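BPT4 GENE 59 helicase assembly protein (Enterobacteria phage T4, PDB 1C1K) loads the replicative helicase onto fork DNA covered by single-stranded DNA-binding protein, and so serves phage DNA replication, recombination and repair. Local coordinates at residues A[145-150]-A[154-159]; A[160-165]-A[195-200]; A[169-174]-A[185-190]. All coordinates share one frame; numbering follows the deposited sequence.

Interaction 1: A[145-150]-A[154-159]; sequences SYIFKL and NIISFE
Leu150 and Ile155 meet across a Schellman motif, the turn that ends helix 146-152 and sends the chain toward helix 158-168. Asn154 is the first residue to leave the helix, and its positive phi, 62°, folds the backbone so that the N of Ile155 donates a hydrogen bond to the O of Leu150 (3.0 Å), nearly in line with the carbonyl bond (C=O...N angle 165°). The same pair illustrates the hydrophobic half of the motif, in which the residue after the turn closes over one from the last helical turn. Their branches pass at a slant, CD2 of Leu150 lying 3.8 Å from CD1 of Ile155, on the exposed side of the contact.

Ile156 faces the buried side. Its CG1 stands between the backbone N and the carbonyl carbon (chi1 67°), which throws the extended ethyl arm back at the helix. The terminal CD1 of Ile156 touches CD1 of Ile147 at 3.7 Å, the two side chains crossing at about a right angle, and sits 4.2 Å from CB of Leu150. The two isoleucines thus take different parts of Leu150: Ile155 the CD2 methyl, Ile156 the CB. Ile120 of helix 109-126 and Phe161 and Leu164 of helix 158-168 also pack on Ile147.

Each helix starts with a serine N-cap. Ser157 OG binds the N of Thr160, while the N of Ser157 is held by Asp116. At the start of helix 146-152, Ser145 OG accepts from the N of Phe148 at 3.1 Å and also pairs with NE2 of His174.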
loop_
_atom_site.group_PDB
_atom_site.type_symbol
_atom_site.label_atom_id
_atom_site.label_comp_id
_atom_site.label_asym_id
_atom_site.label_seq_id
_atom_site.Cartn_x
_atom_site.Cartn_y
_atom_site.Cartn_z
ATOM N N SER A 145 -0.680 -7.703 17.006
ATOM C CA SER A 145 -1.735 -8.651 16.676
ATOM C C SER A 145 -1.147 -9.658 15.708
ATOM O O SER A 145 -0.119 -9.394 15.078
ATOM C CB SER A 145 -2.933 -7.948 16.021
ATOM O OG SER A 145 -2.573 -7.342 14.787
ATOM N N TYR A 146 -1.784 -10.816 15.589
ATOM C CA TYR A 146 -1.286 -11.817 14.665
ATOM C C TYR A 146 -1.361 -11.280 13.239
ATOM O O TYR A 146 -0.420 -11.444 12.460
ATOM C CB TYR A 146 -2.108 -13.098 14.777
ATOM C CG TYR A 146 -1.727 -13.972 15.950
ATOM C CD1 TYR A 146 -2.683 -14.357 16.890
ATOM C CD2 TYR A 146 -0.420 -14.441 16.102
ATOM C CE1 TYR A 146 -2.347 -15.197 17.955
ATOM C CE2 TYR A 146 -0.073 -15.278 17.160
ATOM C CZ TYR A 146 -1.043 -15.651 18.079
ATOM O OH TYR A 146 -0.712 -16.484 19.122
ATOM N N ILE A 147 -2.465 -10.621 12.892
ATOM C CA ILE A 147 -2.596 -10.114 11.531
ATOM C C ILE A 147 -1.510 -9.092 11.196
ATOM O O ILE A 147 -0.984 -9.086 10.077
ATOM C CB ILE A 147 -4.027 -9.542 11.266
ATOM C CG1 ILE A 147 -4.273 -9.460 9.753
ATOM C CG2 ILE A 147 -4.208 -8.182 11.939
ATOM C CD1 ILE A 147 -4.293 -10.815 9.050
ATOM N N PHE A 148 -1.155 -8.235 12.149
ATOM C CA PHE A 148 -0.095 -7.268 11.890
ATOM C C PHE A 148 1.233 -8.007 11.744
ATOM O O PHE A 148 2.045 -7.679 10.885
ATOM C CB PHE A 148 0.011 -6.254 13.029
ATOM C CG PHE A 148 1.138 -5.262 12.857
ATOM C CD1 PHE A 148 1.405 -4.694 11.613
ATOM C CD2 PHE A 148 1.936 -4.900 13.938
ATOM C CE1 PHE A 148 2.448 -3.785 11.450
ATOM C CE2 PHE A 148 2.983 -3.990 13.783
ATOM C CZ PHE A 148 3.236 -3.432 12.533
ATOM N N LYS A 149 1.451 -9.015 12.588
ATOM C CA LYS A 149 2.685 -9.795 12.544
ATOM C C LYS A 149 2.838 -10.485 11.198
ATOM O O LYS A 149 3.951 -10.600 10.678
ATOM C CB LYS A 149 2.700 -10.846 13.664
ATOM C CG LYS A 149 3.123 -10.310 15.018
ATOM C CD LYS A 149 3.022 -11.380 16.095
ATOM C CE LYS A 149 3.230 -10.802 17.487
ATOM N NZ LYS A 149 4.462 -9.985 17.585
ATOM N N LEU A 150 1.725 -10.945 10.637
ATOM C CA LEU A 150 1.759 -11.621 9.346
ATOM C C LEU A 150 2.152 -10.631 8.254
ATOM O O LEU A 150 2.860 -10.978 7.306
ATOM C CB LEU A 150 0.399 -12.250 9.041
ATOM C CG LEU A 150 0.061 -13.470 9.912
ATOM C CD1 LEU A 150 -1.367 -13.929 9.643
ATOM C CD2 LEU A 150 1.058 -14.591 9.628
ATOM N N ASN A 154 5.739 -10.387 5.868
ATOM C CA ASN A 154 5.492 -10.418 4.433
ATOM C C ASN A 154 4.787 -11.695 3.970
ATOM O O ASN A 154 4.950 -12.128 2.825
ATOM C CB ASN A 154 6.809 -10.242 3.668
ATOM C CG ASN A 154 6.596 -10.032 2.184
ATOM O OD1 ASN A 154 5.728 -9.261 1.768
ATOM N ND2 ASN A 154 7.388 -10.723 1.374
ATOM N N ILE A 155 3.999 -12.292 4.863
ATOM C CA ILE A 155 3.246 -13.496 4.530
ATOM C C ILE A 155 1.986 -13.069 3.765
ATOM O O ILE A 155 1.470 -13.810 2.928
ATOM C CB ILE A 155 2.867 -14.285 5.811
ATOM C CG1 ILE A 155 4.090 -15.065 6.309
ATOM C CG2 ILE A 155 1.734 -15.255 5.523
ATOM C CD1 ILE A 155 4.382 -14.883 7.777
ATOM N N ILE A 156 1.504 -11.862 4.061
ATOM C CA ILE A 156 0.342 -11.296 3.388
ATOM C C ILE A 156 0.735 -9.913 2.892
ATOM O O ILE A 156 1.682 -9.316 3.396
ATOM C CB ILE A 156 -0.894 -11.188 4.327
ATOM C CG1 ILE A 156 -0.651 -10.158 5.431
ATOM C CG2 ILE A 156 -1.220 -12.561 4.905
ATOM C CD1 ILE A 156 -1.859 -9.962 6.344
ATOM N N SER A 157 0.013 -9.412 1.901
ATOM C CA SER A 157 0.319 -8.111 1.317
ATOM C C SER A 157 -0.423 -6.941 1.952
ATOM O O SER A 157 -1.344 -7.123 2.756
ATOM C CB SER A 157 -0.005 -8.143 -0.175
ATOM O OG SER A 157 -1.403 -8.257 -0.355
ATOM N N PHE A 158 -0.012 -5.733 1.582
ATOM C CA PHE A 158 -0.648 -4.524 2.085
ATOM C C PHE A 158 -2.073 -4.477 1.552
ATOM O O PHE A 158 -2.991 -4.064 2.256
ATOM C CB PHE A 158 0.106 -3.278 1.609
ATOM C CG PHE A 158 1.150 -2.792 2.573
ATOM C CD1 PHE A 158 2.388 -3.419 2.650
ATOM C CD2 PHE A 158 0.902 -1.700 3.396
ATOM C CE1 PHE A 158 3.363 -2.966 3.531
ATOM C CE2 PHE A 158 1.869 -1.240 4.279
ATOM C CZ PHE A 158 3.103 -1.874 4.347
ATOM N N GLU A 159 -2.265 -4.902 0.305
ATOM C CA GLU A 159 -3.599 -4.882 -0.286
ATOM C C GLU A 159 -4.530 -5.820 0.481
ATOM O O GLU A 159 -5.697 -5.495 0.706
ATOM C CB GLU A 159 -3.540 -5.270 -1.772
ATOM C CG GLU A 159 -2.836 -4.237 -2.659
ATOM C CD GLU A 159 -1.327 -4.384 -2.641
ATOM O OE1 GLU A 159 -0.831 -5.399 -2.107
ATOM O OE2 GLU A 159 -0.629 -3.490 -3.158
#

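Interaction 2: A[160-165]-A[195-200]; sequences TFILLD and KILNID
Ile162 and Ile199 form the tight centre of a helix-on-sheet contact, in which helix 158-168 lies over strand 197-199 of a two-stranded antiparallel sheet, a small beta element in an otherwise largely helical protein. The strand partner is the N-terminal strand 2-4, and the sheet thereby links the start of the chain to the strand on which the helix packs. Helix and strand axes approach to 9.9 Å and run at 44° to each other, a spacing bridged entirely by aliphatic side chains.

Packing is closest where CG2 of Ile162 meets CD1 of Ile199 at 3.5 Å, shorter than a usual carbon-carbon contact, with the two side chains at about a right angle. CG2 of Ile162 is the branch that lies opposite its own backbone N, while CG1 (chi1 -66°) carries the other arm toward Leu197. As a result CD1 of Leu197 rests in the fork between the two arms of Ile162, 3.8 Å from its CD1 and 3.9 Å from its CG2. Leu190 and Tyr193 of helix 181-196 add further cover to Ile162.

Fewer atoms meet on the more open side. Asn198, between the two apolar strand residues, is exposed and bonds through its backbone to Lys3; after the strand, Asp200 caps the helix that follows. Leu163, which is also packed on by Met1 and Phe113, reaches another flank of Ile199, itself a partly exposed residue. One methyl alone makes the touch there, CD2 of Leu163 lying 3.8 Å from CG2 of Ile199.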
loop_
_atom_site.group_PDB
_atom_site.type_symbol
_atom_site.label_atom_id
_atom_site.label_comp_id
_atom_site.label_asym_id
_atom_site.label_seq_id
_atom_site.Cartn_x
_atom_site.Cartn_y
_atom_site.Cartn_z
ATOM N N THR A 160 -4.015 -6.981 0.882
ATOM C CA THR A 160 -4.817 -7.933 1.639
ATOM C C THR A 160 -5.173 -7.328 2.992
ATOM O O THR A 160 -6.323 -7.391 3.420
ATOM C CB THR A 160 -4.063 -9.259 1.858
ATOM O OG1 THR A 160 -4.102 -10.025 0.649
ATOM C CG2 THR A 160 -4.707 -10.069 2.987
ATOM N N PHE A 161 -4.192 -6.728 3.654
ATOM C CA PHE A 161 -4.431 -6.109 4.955
ATOM C C PHE A 161 -5.523 -5.045 4.834
ATOM O O PHE A 161 -6.449 -4.983 5.652
ATOM C CB PHE A 161 -3.142 -5.469 5.483
ATOM C CG PHE A 161 -3.146 -5.229 6.972
ATOM C CD1 PHE A 161 -3.749 -4.091 7.508
ATOM C CD2 PHE A 161 -2.544 -6.143 7.841
ATOM C CE1 PHE A 161 -3.753 -3.865 8.888
ATOM C CE2 PHE A 161 -2.542 -5.926 9.224
ATOM C CZ PHE A 161 -3.149 -4.783 9.746
ATOM N N ILE A 162 -5.433 -4.212 3.802
ATOM C CA ILE A 162 -6.419 -3.158 3.624
ATOM C C ILE A 162 -7.769 -3.721 3.195
ATOM O O ILE A 162 -8.814 -3.177 3.545
ATOM C CB ILE A 162 -5.905 -2.089 2.633
ATOM C CG1 ILE A 162 -4.700 -1.372 3.254
ATOM C CG2 ILE A 162 -6.997 -1.063 2.336
ATOM C CD1 ILE A 162 -3.859 -0.587 2.265
ATOM N N LEU A 163 -7.764 -4.820 2.454
ATOM C CA LEU A 163 -9.024 -5.433 2.047
ATOM C C LEU A 163 -9.729 -5.982 3.299
ATOM O O LEU A 163 -10.934 -5.801 3.473
ATOM C CB LEU A 163 -8.767 -6.558 1.034
ATOM C CG LEU A 163 -8.655 -6.106 -0.432
ATOM C CD1 LEU A 163 -7.989 -7.200 -1.251
ATOM C CD2 LEU A 163 -10.033 -5.780 -0.987
ATOM N N LEU A 164 -8.975 -6.645 4.170
ATOM C CA LEU A 164 -9.550 -7.183 5.398
ATOM C C LEU A 164 -10.081 -6.016 6.239
ATOM O O LEU A 164 -11.174 -6.082 6.800
ATOM C CB LEU A 164 -8.488 -7.953 6.190
ATOM C CG LEU A 164 -7.994 -9.278 5.594
ATOM C CD1 LEU A 164 -6.703 -9.695 6.276
ATOM C CD2 LEU A 164 -9.058 -10.350 5.769
ATOM N N ASP A 165 -9.301 -4.946 6.314
ATOM C CA ASP A 165 -9.683 -3.764 7.077
ATOM C C ASP A 165 -11.014 -3.161 6.629
ATOM O O ASP A 165 -11.764 -2.624 7.453
ATOM C CB ASP A 165 -8.593 -2.698 6.967
ATOM C CG ASP A 165 -8.985 -1.395 7.640
ATOM O OD1 ASP A 165 -8.843 -1.314 8.878
ATOM O OD2 ASP A 165 -9.431 -0.459 6.934
ATOM N N LYS A 195 -6.345 5.376 1.352
ATOM C CA LYS A 195 -6.978 6.547 0.746
ATOM C C LYS A 195 -7.040 6.468 -0.779
ATOM O O LYS A 195 -7.993 6.950 -1.395
ATOM C CB LYS A 195 -6.232 7.821 1.153
ATOM C CG LYS A 195 -6.493 8.243 2.593
ATOM C CD LYS A 195 -5.855 9.580 2.915
ATOM C CE LYS A 195 -6.206 10.010 4.336
ATOM N NZ LYS A 195 -6.736 11.402 4.385
ATOM N N ILE A 196 -6.027 5.866 -1.394
ATOM C CA ILE A 196 -6.026 5.769 -2.849
ATOM C C ILE A 196 -6.642 4.470 -3.370
ATOM O O ILE A 196 -6.810 4.297 -4.573
ATOM C CB ILE A 196 -4.599 5.933 -3.427
ATOM C CG1 ILE A 196 -3.627 4.991 -2.735
ATOM C CG2 ILE A 196 -4.131 7.372 -3.248
ATOM C CD1 ILE A 196 -2.236 5.003 -3.361
ATOM N N LEU A 197 -6.991 3.560 -2.468
ATOM C CA LEU A 197 -7.601 2.302 -2.884
ATOM C C LEU A 197 -9.115 2.409 -2.820
ATOM O O LEU A 197 -9.672 2.811 -1.802
ATOM C CB LEU A 197 -7.136 1.149 -1.989
ATOM C CG LEU A 197 -5.740 0.573 -2.232
ATOM C CD1 LEU A 197 -5.422 -0.440 -1.142
ATOM C CD2 LEU A 197 -5.672 -0.077 -3.608
ATOM N N ASN A 198 -9.774 2.054 -3.919
ATOM C CA ASN A 198 -11.227 2.080 -4.006
ATOM C C ASN A 198 -11.662 0.639 -3.780
ATOM O O ASN A 198 -11.552 -0.204 -4.672
ATOM C CB ASN A 198 -11.662 2.553 -5.393
ATOM C CG ASN A 198 -13.143 2.831 -5.477
ATOM O OD1 ASN A 198 -13.613 3.449 -6.431
ATOM N ND2 ASN A 198 -13.890 2.379 -4.479
ATOM N N ILE A 199 -12.152 0.359 -2.579
ATOM C CA ILE A 199 -12.546 -0.997 -2.228
ATOM C C ILE A 199 -14.025 -1.170 -1.935
ATOM O O ILE A 199 -14.625 -0.373 -1.216
ATOM C CB ILE A 199 -11.752 -1.478 -0.986
ATOM C CG1 ILE A 199 -10.265 -1.607 -1.339
ATOM C CG2 ILE A 199 -12.327 -2.797 -0.458
ATOM C CD1 ILE A 199 -9.356 -1.668 -0.126
ATOM N N ASP A 200 -14.602 -2.222 -2.504
ATOM C CA ASP A 200 -15.996 -2.557 -2.267
ATOM C C ASP A 200 -15.962 -3.531 -1.091
ATOM O O ASP A 200 -15.690 -4.723 -1.264
ATOM C CB ASP A 200 -16.605 -3.245 -3.489
ATOM C CG ASP A 200 -18.087 -3.525 -3.320
ATOM O OD1 ASP A 200 -18.530 -3.709 -2.167
ATOM O OD2 ASP A 200 -18.812 -3.561 -4.337
#

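Interaction 3: A[169-174]-A[185-190]; sequences NIIDKH and NYSIKL
A helical hairpin brings helix 170-177 and helix 181-196 side by side in roughly antiparallel directions, and Ile171 is the residue that reaches across to Ser187 and Leu190. The two partners stand three residues apart, about one helical turn, and the isoleucine divides its branches between them. With chi1 at -62° its two arms diverge, one toward each partner. The CG2 methyl of Ile171 comes within 3.8 Å of Ser187 OG. The longer arm ends with CD1 of Ile171 at 4.0 Å from CB of Leu190, the two side chains passing at a slant. Ile171 thus meets Leu190 near its backbone, while the far end of the leucine is covered by Phe158, Phe161 and Trp183.

Ser187 meets the methyl through its hydroxyl oxygen, which is itself hydrogen-bonded to Asp175 OD2, a carboxylate of the first helix, so a polar bond joins the arms of the hairpin just beside the methyl contact. Arg194, further along the second helix, makes salt bridges with both Asp172 and Asp165 and lies against Ile171 as well.

The start of helix 170-177 is held from the preceding helix. Asn169, with positive phi (54°), occupies the N-cap position, but its side chain makes no capping bond; instead Asp165 OD1 binds the N of Ile171. One turn on, His174 ND1 makes a weak bond to Ile170 O, 2.9 Å long and bent to 117°. A modest buried seam, flanked by charged and hydroxyl pairs that tie the arms together, is the form taken here by an antiparallel helical hairpin.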
loop_
_atom_site.group_PDB
_atom_site.type_symbol
_atom_site.label_atom_id
_atom_site.label_comp_id
_atom_site.label_asym_id
_atom_site.label_seq_id
_atom_site.Cartn_x
_atom_site.Cartn_y
_atom_site.Cartn_z
ATOM N N ASN A 169 -12.371 -3.365 10.146
ATOM C CA ASN A 169 -11.947 -2.168 10.879
ATOM C C ASN A 169 -10.691 -2.370 11.740
ATOM O O ASN A 169 -10.613 -1.881 12.866
ATOM C CB ASN A 169 -13.111 -1.686 11.766
ATOM C CG ASN A 169 -12.870 -0.305 12.361
ATOM O OD1 ASN A 169 -13.286 -0.019 13.492
ATOM N ND2 ASN A 169 -12.202 0.558 11.606
ATOM N N ILE A 170 -9.701 -3.069 11.196
ATOM C CA ILE A 170 -8.459 -3.360 11.908
ATOM C C ILE A 170 -7.546 -2.170 12.194
ATOM O O ILE A 170 -7.061 -1.995 13.314
ATOM C CB ILE A 170 -7.613 -4.398 11.131
ATOM C CG1 ILE A 170 -8.375 -5.718 10.997
ATOM C CG2 ILE A 170 -6.289 -4.621 11.834
ATOM C CD1 ILE A 170 -7.877 -6.587 9.837
ATOM N N ILE A 171 -7.294 -1.363 11.168
ATOM C CA ILE A 171 -6.397 -0.223 11.296
ATOM C C ILE A 171 -6.818 0.779 12.357
ATOM O O ILE A 171 -6.049 1.083 13.270
ATOM C CB ILE A 171 -6.234 0.514 9.941
ATOM C CG1 ILE A 171 -5.600 -0.424 8.906
ATOM C CG2 ILE A 171 -5.362 1.755 10.117
ATOM C CD1 ILE A 171 -5.781 0.030 7.447
ATOM N N ASP A 172 -8.039 1.285 12.243
ATOM C CA ASP A 172 -8.529 2.277 13.192
ATOM C C ASP A 172 -8.554 1.757 14.624
ATOM O O ASP A 172 -8.197 2.479 15.544
ATOM C CB ASP A 172 -9.911 2.774 12.767
ATOM C CG ASP A 172 -9.869 3.573 11.470
ATOM O OD1 ASP A 172 -10.949 3.915 10.951
ATOM O OD2 ASP A 172 -8.757 3.855 10.969
ATOM N N LYS A 173 -8.957 0.503 14.810
ATOM C CA LYS A 173 -8.991 -0.082 16.151
ATOM C C LYS A 173 -7.581 -0.205 16.730
ATOM O O LYS A 173 -7.370 0.012 17.919
ATOM C CB LYS A 173 -9.658 -1.454 16.113
ATOM C CG LYS A 173 -11.141 -1.391 15.813
ATOM C CD LYS A 173 -11.904 -2.415 16.623
ATOM C CE LYS A 173 -12.249 -3.630 15.784
ATOM N NZ LYS A 173 -12.265 -4.868 16.614
ATOM N N HIS A 174 -6.614 -0.559 15.891
ATOM C CA HIS A 174 -5.238 -0.674 16.351
ATOM C C HIS A 174 -4.739 0.722 16.742
ATOM O O HIS A 174 -4.121 0.906 17.793
ATOM C CB HIS A 174 -4.352 -1.251 15.237
ATOM C CG HIS A 174 -4.304 -2.751 15.204
ATOM N ND1 HIS A 174 -5.438 -3.534 15.158
ATOM C CD2 HIS A 174 -3.255 -3.608 15.178
ATOM C CE1 HIS A 174 -5.090 -4.810 15.104
ATOM N NE2 HIS A 174 -3.770 -4.881 15.114
ATOM N N ASN A 185 4.485 3.367 12.283
ATOM C CA ASN A 185 5.211 3.494 11.022
ATOM C C ASN A 185 4.456 2.787 9.897
ATOM O O ASN A 185 4.323 3.316 8.788
ATOM C CB ASN A 185 6.610 2.893 11.153
ATOM C CG ASN A 185 7.403 3.501 12.298
ATOM O OD1 ASN A 185 8.394 2.925 12.752
ATOM N ND2 ASN A 185 6.975 4.667 12.770
ATOM N N TYR A 186 3.965 1.584 10.182
ATOM C CA TYR A 186 3.217 0.822 9.189
ATOM C C TYR A 186 1.836 1.438 8.984
ATOM O O TYR A 186 1.356 1.546 7.856
ATOM C CB TYR A 186 3.058 -0.633 9.639
ATOM C CG TYR A 186 4.091 -1.577 9.069
ATOM C CD1 TYR A 186 5.283 -1.824 9.748
ATOM C CD2 TYR A 186 3.874 -2.231 7.858
ATOM C CE1 TYR A 186 6.236 -2.704 9.236
ATOM C CE2 TYR A 186 4.820 -3.113 7.338
ATOM C CZ TYR A 186 5.997 -3.344 8.033
ATOM O OH TYR A 186 6.930 -4.219 7.526
ATOM N N SER A 187 1.203 1.843 10.080
ATOM C CA SER A 187 -0.130 2.425 10.016
ATOM C C SER A 187 -0.184 3.674 9.141
ATOM O O SER A 187 -1.187 3.926 8.465
ATOM C CB SER A 187 -0.630 2.761 11.418
ATOM O OG SER A 187 -2.014 3.032 11.383
ATOM N N ILE A 188 0.887 4.458 9.161
ATOM C CA ILE A 188 0.926 5.655 8.338
ATOM C C ILE A 188 0.801 5.228 6.874
ATOM O O ILE A 188 0.010 5.799 6.125
ATOM C CB ILE A 188 2.245 6.438 8.547
ATOM C CG1 ILE A 188 2.226 7.114 9.918
ATOM C CG2 ILE A 188 2.423 7.486 7.442
ATOM C CD1 ILE A 188 3.565 7.670 10.339
ATOM N N LYS A 189 1.566 4.214 6.473
ATOM C CA LYS A 189 1.516 3.730 5.092
ATOM C C LYS A 189 0.178 3.069 4.791
ATOM O O LYS A 189 -0.390 3.257 3.720
ATOM C CB LYS A 189 2.640 2.723 4.822
ATOM C CG LYS A 189 4.018 3.166 5.290
ATOM C CD LYS A 189 4.674 4.105 4.289
ATOM C CE LYS A 189 6.174 4.193 4.522
ATOM N NZ LYS A 189 6.662 2.997 5.265
ATOM N N LEU A 190 -0.326 2.286 5.739
ATOM C CA LEU A 190 -1.597 1.604 5.545
ATOM C C LEU A 190 -2.741 2.591 5.308
ATOM O O LEU A 190 -3.542 2.427 4.389
ATOM C CB LEU A 190 -1.905 0.720 6.758
ATOM C CG LEU A 190 -1.084 -0.570 6.828
ATOM C CD1 LEU A 190 -1.163 -1.148 8.236
ATOM C CD2 LEU A 190 -1.615 -1.574 5.815
#

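Three contacts within one C-terminal family region show how a compact helical core can be assembled from neighbours in sequence and then closed. Interaction 1 comes first along the chain; interaction 3 is nested inside the longer loop that interaction 2 closes. Centres of interactions 1 and 2 lie about 14 Å apart, and that of interaction 3 about 12 Å from each. Helix 158-168 serves interactions 1 and 2, and helix 181-196 serves interactions 2 and 3. Between them Phe161 packs on Ile147 and Leu190, and Phe158 on Leu190 and Tyr186. The C-terminal helices thus share one apolar core, packed through interaction 2 on the strand that pairs with strand 2-4.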